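Local atomic coordinates of pyruvate formate-lyase 2 (Archaeoglobus fulgidus, PDB entry 2F3O), a protein that belongs to the glycyl radical enzymes and is probably a lyase related to pyruvate formate-lyase and glycerol dehydratase, its exact reaction being unknown. Residues A[22-27]-A[77-82]; A[26-31]-A[116-121]; A[265-270]-A[509-514]. One frame throughout, in Å; residues are numbered along the deposited sequence.

Contact 1 (A[22-27]-A[77-82])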
# COMPACT_ATOMS: atom_id res chain seq x y z
N GLU A 22 28.40 -21.51 -29.06
CA GLU A 22 27.78 -22.62 -28.32
C GLU A 22 26.71 -22.19 -27.30
O GLU A 22 25.68 -22.87 -27.16
CB GLU A 22 28.85 -23.49 -27.63
CG GLU A 22 29.88 -24.13 -28.57
CD GLU A 22 31.07 -23.21 -28.88
OE1 GLU A 22 31.11 -22.08 -28.34
OE2 GLU A 22 31.96 -23.60 -29.67
N ARG A 23 26.94 -21.08 -26.61
CA ARG A 23 25.91 -20.52 -25.74
C ARG A 23 24.74 -20.05 -26.60
O ARG A 23 23.60 -20.38 -26.33
CB ARG A 23 26.46 -19.36 -24.89
CG ARG A 23 25.46 -18.80 -23.88
CD ARG A 23 24.67 -17.65 -24.47
NE ARG A 23 23.53 -17.27 -23.65
CZ ARG A 23 22.54 -16.49 -24.07
NH1 ARG A 23 22.53 -15.98 -25.29
NH2 ARG A 23 21.57 -16.18 -23.24
N CYS A 24 25.05 -19.30 -27.65
CA CYS A 24 24.03 -18.75 -28.52
C CYS A 24 23.09 -19.81 -29.09
O CYS A 24 21.88 -19.64 -29.09
CB CYS A 24 24.70 -18.00 -29.65
SG CYS A 24 23.53 -17.22 -30.73
N ARG A 25 23.68 -20.92 -29.52
CA ARG A 25 22.96 -22.05 -30.12
C ARG A 25 22.07 -22.78 -29.14
O ARG A 25 20.88 -22.96 -29.41
CB ARG A 25 23.94 -23.09 -30.67
CG ARG A 25 24.56 -22.74 -31.98
CD ARG A 25 25.21 -23.95 -32.57
NE ARG A 25 24.25 -24.71 -33.36
CZ ARG A 25 24.57 -25.74 -34.12
NH1 ARG A 25 25.83 -26.15 -34.18
NH2 ARG A 25 23.62 -26.37 -34.81
N LEU A 26 22.65 -23.21 -28.02
CA LEU A 26 21.93 -24.00 -27.03
C LEU A 26 20.81 -23.21 -26.36
O LEU A 26 19.78 -23.79 -25.98
CB LEU A 26 22.90 -24.53 -25.98
CG LEU A 26 23.81 -25.67 -26.42
CD1 LEU A 26 24.98 -25.79 -25.47
CD2 LEU A 26 23.03 -26.97 -26.51
N TYR A 27 21.00 -21.90 -26.22
CA TYR A 27 19.95 -20.98 -25.80
C TYR A 27 18.75 -21.03 -26.73
O TYR A 27 17.62 -21.20 -26.27
CB TYR A 27 20.49 -19.56 -25.78
CG TYR A 27 19.58 -18.54 -25.16
CD1 TYR A 27 19.39 -18.49 -23.78
CD2 TYR A 27 18.92 -17.62 -25.94
CE1 TYR A 27 18.55 -17.53 -23.21
CE2 TYR A 27 18.09 -16.67 -25.39
CZ TYR A 27 17.90 -16.63 -24.03
OH TYR A 27 17.07 -15.67 -23.54
N ILE A 77 27.47 -14.60 -27.71
CA ILE A 77 26.42 -13.93 -28.48
C ILE A 77 25.08 -13.97 -27.73
O ILE A 77 24.66 -15.03 -27.26
CB ILE A 77 26.25 -14.59 -29.87
CG1 ILE A 77 27.58 -14.67 -30.60
CG2 ILE A 77 25.26 -13.82 -30.73
CD1 ILE A 77 27.45 -15.38 -31.93
N PHE A 78 24.43 -12.81 -27.61
CA PHE A 78 23.12 -12.72 -26.96
C PHE A 78 22.12 -12.19 -27.97
O PHE A 78 21.88 -11.00 -28.03
CB PHE A 78 23.18 -11.81 -25.72
CG PHE A 78 23.95 -12.42 -24.58
CD1 PHE A 78 25.33 -12.28 -24.51
CD2 PHE A 78 23.31 -13.16 -23.60
CE1 PHE A 78 26.04 -12.88 -23.48
CE2 PHE A 78 24.01 -13.76 -22.56
CZ PHE A 78 25.37 -13.62 -22.50
N PRO A 79 21.52 -13.09 -28.79
CA PRO A 79 20.60 -12.65 -29.85
C PRO A 79 19.29 -12.09 -29.31
O PRO A 79 18.57 -11.40 -30.03
CB PRO A 79 20.34 -13.93 -30.65
CG PRO A 79 20.54 -15.03 -29.66
CD PRO A 79 21.66 -14.56 -28.77
N GLU A 80 18.98 -12.37 -28.05
CA GLU A 80 17.80 -11.83 -27.39
C GLU A 80 18.02 -10.33 -27.13
O GLU A 80 17.07 -9.54 -27.08
CB GLU A 80 17.46 -12.61 -26.12
CG GLU A 80 18.42 -12.43 -24.94
CD GLU A 80 19.54 -13.48 -24.85
OE1 GLU A 80 19.77 -13.99 -23.73
OE2 GLU A 80 20.19 -13.79 -25.87
N GLY A 81 19.28 -9.96 -26.99
CA GLY A 81 19.63 -8.57 -26.83
C GLY A 81 20.13 -7.98 -28.14
O GLY A 81 19.34 -7.65 -29.02
N VAL A 82 21.45 -7.88 -28.27
CA VAL A 82 21.99 -7.12 -29.38
C VAL A 82 22.97 -7.94 -30.25
O VAL A 82 23.69 -7.40 -31.09
CB VAL A 82 22.51 -5.72 -28.88
CG1 VAL A 82 24.03 -5.67 -28.67
CG2 VAL A 82 22.01 -4.62 -29.79
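A buried salt bridge joins helix 22-34 to the type I beta turn Phe-78 to Gly-81, where Arg-23 of the helix meets Glu-80 at the third position of the turn. The guanidinium grips the carboxylate end-on with two nitrogens: NH2 reaches Glu-80 OE1 at 2.9 Å and NH1 reaches Glu-80 OE2 at 3.3 Å. Both oxygens use their syn lone pairs, and the two flat groups lie only 12° from coplanar. NH1 also donates to Ile-77 O, 3.1 Å away, while NE probably donates to the carbonyl of Gln-266, so all three nitrogens appear to be used. Arginine suits this place because one flat cation can serve a carboxylate and two backbone carbonyls together. Its faces are filled as well: Phe-78 CE2 lies 3.4 Å above the centre of the group, and Tyr-27, one helical turn on from Arg-23, sets its ring against the opposite face in a cation-pi contact. The Arg-23 chain leaves anti to the backbone N (chi1 -175°) and then bends at chi2, which brings its head between the two rings. With an alanine at Arg-23, Glu-80 would probably keep Lys-509 as an ionic partner but lose its paired grip, and the carbonyls of Ile-77 and Gln-266 would lack this donor. Pro-79, whose fixed phi fits the second position of the turn, and Ile-77 pack on the small Cys-24. Cys-24 SG lies 3.8 Å from Pro-79 CD, and Cys-24 CB is equally far from Ile-77 CB.

Contact 2 (A[26-31]-A[116-121]); sequences LYTESM and APYWQR
Trp-119 reaches across to Thr-28, Tyr-27 and Met-31, its indole pointing into the side of the opposing helix. Its NE1 donates to Thr-28 OG1 over 2.8 Å in a nearly straight bond of 164°, with the hydroxyl oxygen close to the ring plane. Thr-28 OG1 lies beside its own backbone N (chi1 -56°), where it also bonds to the carbonyl of Cys-24 one turn back; threonine can thus take the indole N-H while giving its own hydrogen to the helix. The Tyr-27 side chain crosses that of Trp-119 at about a right angle, yet their ring planes are only 22° apart. The centroids are 5.5 Å from each other, so the rings overlap little and Tyr-27 CE2 meets Trp-119 CZ2 at 3.4 Å. Met-31, bent at chi2 and chi3, folds its flexible chain round this rim and brings CE to the indole edge, 3.7 Å from CH2 of Trp-119. Tyr-118 lays CD2 over a face of the neighbouring indole and meets the methyl CG2 of Thr-28 at 3.8 Å, while its OH, near Met-31, bonds to Glu-35. The contact joins the middle of helix 22-34 to the C-terminal end of helix 105-119. Helix 39-53 packs Ala-46 against Tyr-27, and helix 83-87 brings Leu-84 to Trp-119.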
# COMPACT_ATOMS: atom_id res chain seq x y z
N LEU A 26 22.65 -23.21 -28.02
CA LEU A 26 21.93 -24.00 -27.03
C LEU A 26 20.81 -23.21 -26.36
O LEU A 26 19.78 -23.79 -25.98
CB LEU A 26 22.90 -24.53 -25.98
CG LEU A 26 23.81 -25.67 -26.42
CD1 LEU A 26 24.98 -25.79 -25.47
CD2 LEU A 26 23.03 -26.97 -26.51
N TYR A 27 21.00 -21.90 -26.22
CA TYR A 27 19.95 -20.98 -25.80
C TYR A 27 18.75 -21.03 -26.73
O TYR A 27 17.62 -21.20 -26.27
CB TYR A 27 20.49 -19.56 -25.78
CG TYR A 27 19.58 -18.54 -25.16
CD1 TYR A 27 19.39 -18.49 -23.78
CD2 TYR A 27 18.92 -17.62 -25.94
CE1 TYR A 27 18.55 -17.53 -23.21
CE2 TYR A 27 18.09 -16.67 -25.39
CZ TYR A 27 17.90 -16.63 -24.03
OH TYR A 27 17.07 -15.67 -23.54
N THR A 28 19.01 -20.90 -28.03
CA THR A 28 17.96 -20.93 -29.04
C THR A 28 17.26 -22.28 -29.05
O THR A 28 16.04 -22.38 -29.14
CB THR A 28 18.55 -20.60 -30.41
OG1 THR A 28 19.23 -19.34 -30.35
CG2 THR A 28 17.47 -20.51 -31.46
N GLU A 29 18.06 -23.33 -28.92
CA GLU A 29 17.59 -24.71 -28.91
C GLU A 29 16.56 -24.95 -27.80
O GLU A 29 15.53 -25.60 -28.03
CB GLU A 29 18.79 -25.60 -28.70
CG GLU A 29 18.74 -26.94 -29.37
CD GLU A 29 20.03 -27.68 -29.13
OE1 GLU A 29 20.03 -28.65 -28.32
OE2 GLU A 29 21.07 -27.24 -29.70
N SER A 30 16.84 -24.41 -26.61
CA SER A 30 15.92 -24.50 -25.48
C SER A 30 14.71 -23.62 -25.69
O SER A 30 13.59 -24.06 -25.44
CB SER A 30 16.60 -24.09 -24.19
OG SER A 30 15.73 -24.22 -23.08
N MET A 31 14.93 -22.39 -26.15
CA MET A 31 13.84 -21.45 -26.41
C MET A 31 12.85 -21.96 -27.46
O MET A 31 11.66 -21.63 -27.40
CB MET A 31 14.37 -20.06 -26.80
CG MET A 31 15.07 -19.29 -25.68
SD MET A 31 14.05 -18.78 -24.28
CE MET A 31 13.36 -17.28 -24.92
N ALA A 116 19.69 -15.94 -36.65
CA ALA A 116 19.12 -14.67 -37.13
C ALA A 116 17.67 -14.64 -37.66
O ALA A 116 16.99 -13.63 -37.47
CB ALA A 116 20.05 -14.00 -38.13
N PRO A 117 17.18 -15.71 -38.35
CA PRO A 117 15.75 -15.58 -38.63
C PRO A 117 14.83 -15.88 -37.44
O PRO A 117 13.71 -15.38 -37.42
CB PRO A 117 15.51 -16.58 -39.78
CG PRO A 117 16.85 -17.14 -40.14
CD PRO A 117 17.72 -16.95 -38.94
N TYR A 118 15.28 -16.66 -36.46
CA TYR A 118 14.46 -16.94 -35.28
C TYR A 118 14.34 -15.72 -34.36
O TYR A 118 13.24 -15.31 -33.99
CB TYR A 118 15.00 -18.14 -34.48
CG TYR A 118 14.16 -18.52 -33.28
CD1 TYR A 118 12.99 -19.24 -33.43
CD2 TYR A 118 14.54 -18.17 -31.99
CE1 TYR A 118 12.21 -19.60 -32.35
CE2 TYR A 118 13.77 -18.52 -30.89
CZ TYR A 118 12.60 -19.23 -31.08
OH TYR A 118 11.81 -19.57 -29.99
N TRP A 119 15.47 -15.13 -34.02
CA TRP A 119 15.50 -14.05 -33.06
C TRP A 119 15.07 -12.69 -33.61
O TRP A 119 14.76 -11.79 -32.85
CB TRP A 119 16.87 -13.98 -32.40
CG TRP A 119 17.01 -15.08 -31.45
CD1 TRP A 119 17.72 -16.23 -31.62
CD2 TRP A 119 16.39 -15.17 -30.17
NE1 TRP A 119 17.58 -17.03 -30.52
CE2 TRP A 119 16.77 -16.40 -29.61
CE3 TRP A 119 15.55 -14.33 -29.43
CZ2 TRP A 119 16.34 -16.82 -28.35
CZ3 TRP A 119 15.13 -14.74 -28.18
CH2 TRP A 119 15.52 -15.97 -27.66
N GLN A 120 15.07 -12.56 -34.92
CA GLN A 120 14.42 -11.45 -35.59
C GLN A 120 13.07 -11.27 -34.96
O GLN A 120 12.28 -12.24 -34.90
CB GLN A 120 14.22 -11.81 -37.06
CG GLN A 120 13.97 -10.63 -37.97
CD GLN A 120 15.11 -9.62 -37.92
OE1 GLN A 120 16.30 -9.99 -37.89
NE2 GLN A 120 14.75 -8.34 -37.90
N ARG A 121 12.80 -10.07 -34.46
CA ARG A 121 11.52 -9.75 -33.78
C ARG A 121 11.11 -10.63 -32.53
O ARG A 121 9.93 -10.79 -32.20
CB ARG A 121 10.37 -9.48 -34.79
CG ARG A 121 9.64 -10.68 -35.34
CD ARG A 121 8.81 -10.31 -36.53
NE ARG A 121 8.31 -11.52 -37.17
CZ ARG A 121 7.39 -11.54 -38.13
NH1 ARG A 121 6.86 -10.40 -38.56
NH2 ARG A 121 7.00 -12.70 -38.66

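Contact 3 (A[265-270]-A[509-514]); sequences HQENYE and KPTPLL
The end of helix 250-267 faces the start of helix 512-516, with the CA atoms of Glu-267 and Thr-511 6.7 Å apart. Glu-267 crosses between them with an extended side chain, CG anti to the backbone N (chi1 168°), and sets its carboxylate on the first turn of the second helix. OE2 accepts from Leu-513 N and OE1 from Leu-514 N, each at 2.9 Å and each through a syn lone pair. A glutamate far away in sequence thus serves amides of the first turn that lack a helical carbonyl, while Thr-511, at the N-cap position, makes no capping bond with its side chain. Proline suits position 512, the first of the helix, since it has no N-H to satisfy. The two amide N-H groups, at the positive end of the helix dipole, would probably favour the negative charge of this buried carboxylate. Asn-268 adds a further donor: its ND2 reaches the anti lone pair of Glu-267 OE1 at 3.0 Å and also bonds to the carbonyl of Leu-264, while its OD1 lies against the methyl groups Thr-511 CG2 and Leu-514 CD2. Long and flexible, Lys-509 brings NZ in the carbonyl plane to Glu-267 O, 2.6 Å away, and pairs with Glu-80 as well. Leu-513 packs on Val-202 and Val-206 of helix 190-221, Leu-514 rests on Leu-264 of helix 250-267, and Lys-509 touches Gln-43 of helix 39-53.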
# COMPACT_ATOMS: atom_id res chain seq x y z
N HIS A 265 27.46 -15.27 -16.84
CA HIS A 265 27.79 -14.82 -18.16
C HIS A 265 27.11 -15.61 -19.27
O HIS A 265 27.29 -15.31 -20.46
CB HIS A 265 29.29 -14.77 -18.34
CG HIS A 265 29.90 -13.54 -17.76
ND1 HIS A 265 30.27 -13.44 -16.44
CD2 HIS A 265 30.15 -12.33 -18.32
CE1 HIS A 265 30.75 -12.23 -16.20
NE2 HIS A 265 30.69 -11.54 -17.33
N GLN A 266 26.31 -16.60 -18.90
CA GLN A 266 25.58 -17.37 -19.89
C GLN A 266 24.16 -16.87 -19.92
O GLN A 266 23.44 -17.10 -20.88
CB GLN A 266 25.62 -18.86 -19.60
CG GLN A 266 26.98 -19.46 -19.25
CD GLN A 266 28.06 -19.08 -20.24
OE1 GLN A 266 27.87 -19.12 -21.47
NE2 GLN A 266 29.21 -18.69 -19.71
N GLU A 267 23.76 -16.18 -18.86
CA GLU A 267 22.42 -15.61 -18.76
C GLU A 267 22.41 -14.12 -19.12
O GLU A 267 21.54 -13.65 -19.84
CB GLU A 267 21.88 -15.81 -17.34
CG GLU A 267 20.61 -15.02 -17.02
CD GLU A 267 20.17 -15.16 -15.57
OE1 GLU A 267 20.79 -14.55 -14.68
OE2 GLU A 267 19.19 -15.90 -15.34
N ASN A 268 23.40 -13.38 -18.63
CA ASN A 268 23.42 -11.92 -18.75
C ASN A 268 24.52 -11.49 -19.66
O ASN A 268 25.59 -12.10 -19.66
CB ASN A 268 23.67 -11.30 -17.40
CG ASN A 268 22.66 -11.72 -16.40
OD1 ASN A 268 21.57 -11.14 -16.33
ND2 ASN A 268 22.98 -12.74 -15.63
N TYR A 269 24.27 -10.40 -20.40
CA TYR A 269 25.24 -9.94 -21.38
C TYR A 269 26.53 -9.40 -20.75
O TYR A 269 26.58 -9.09 -19.56
CB TYR A 269 24.59 -9.01 -22.44
CG TYR A 269 24.65 -7.53 -22.16
CD1 TYR A 269 25.22 -6.67 -23.09
CD2 TYR A 269 24.15 -7.00 -20.98
CE1 TYR A 269 25.29 -5.30 -22.85
CE2 TYR A 269 24.22 -5.63 -20.71
CZ TYR A 269 24.79 -4.79 -21.67
OH TYR A 269 24.88 -3.44 -21.40
N GLU A 270 27.57 -9.32 -21.57
CA GLU A 270 28.99 -9.20 -21.19
C GLU A 270 29.42 -8.02 -20.35
O GLU A 270 30.57 -7.97 -19.92
CB GLU A 270 29.82 -9.13 -22.46
CG GLU A 270 29.06 -9.60 -23.67
CD GLU A 270 28.37 -8.48 -24.47
OE1 GLU A 270 28.91 -7.34 -24.52
OE2 GLU A 270 27.29 -8.75 -25.05
N LYS A 509 13.10 -10.57 -21.13
CA LYS A 509 14.39 -11.03 -20.65
C LYS A 509 14.47 -10.84 -19.14
O LYS A 509 15.24 -10.01 -18.63
CB LYS A 509 15.50 -10.25 -21.38
CG LYS A 509 16.96 -10.50 -20.99
CD LYS A 509 17.44 -11.80 -21.49
CE LYS A 509 18.90 -11.95 -21.20
NZ LYS A 509 19.21 -13.39 -21.00
N PRO A 510 13.63 -11.59 -18.39
CA PRO A 510 13.95 -11.61 -16.97
C PRO A 510 15.20 -12.49 -16.73
O PRO A 510 15.52 -13.35 -17.56
CB PRO A 510 12.70 -12.19 -16.32
CG PRO A 510 12.06 -13.02 -17.39
CD PRO A 510 12.47 -12.43 -18.72
N THR A 511 15.92 -12.24 -15.65
CA THR A 511 17.20 -12.91 -15.44
C THR A 511 17.28 -13.57 -14.06
O THR A 511 17.88 -13.01 -13.14
CB THR A 511 18.35 -11.93 -15.63
OG1 THR A 511 18.17 -10.78 -14.79
CG2 THR A 511 18.43 -11.47 -17.10
N PRO A 512 16.68 -14.76 -13.92
CA PRO A 512 16.49 -15.46 -12.65
C PRO A 512 17.74 -15.83 -11.86
O PRO A 512 17.70 -15.77 -10.64
CB PRO A 512 15.77 -16.75 -13.06
CG PRO A 512 15.23 -16.49 -14.40
CD PRO A 512 16.11 -15.50 -15.06
N LEU A 513 18.82 -16.24 -12.51
CA LEU A 513 20.03 -16.56 -11.73
C LEU A 513 20.59 -15.32 -11.04
O LEU A 513 20.84 -15.35 -9.82
CB LEU A 513 21.10 -17.26 -12.57
CG LEU A 513 22.41 -17.60 -11.86
CD1 LEU A 513 22.19 -18.55 -10.72
CD2 LEU A 513 23.42 -18.17 -12.85
N LEU A 514 20.73 -14.24 -11.82
CA LEU A 514 21.15 -12.94 -11.34
C LEU A 514 20.26 -12.45 -10.21
O LEU A 514 20.75 -11.91 -9.22
CB LEU A 514 21.15 -11.93 -12.48
CG LEU A 514 21.57 -10.50 -12.11
CD1 LEU A 514 22.97 -10.49 -11.54
CD2 LEU A 514 21.43 -9.55 -13.28

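How the contacts relate
All three contacts are buried, but they step outward from contact 3, about 16 Å from the chain centre to the contact's centre, through contact 1 at about 21 Å to contact 2 at about 27 Å. Contacts 1 and 2 share helix 22-34, and Trp-119 of contact 2 packs on Pro-79 and Glu-80 of contact 1. Contact 3 joins other elements, yet it is tied to contact 1 through Arg-23 and Glu-80. The chemistry changes along this line: the innermost contact sets a carboxylate on a helix start, the middle one pairs a carboxylate with a guanidinium held between two aromatic rings, and the outermost is mainly aromatic and apolar with one indole hydrogen bond.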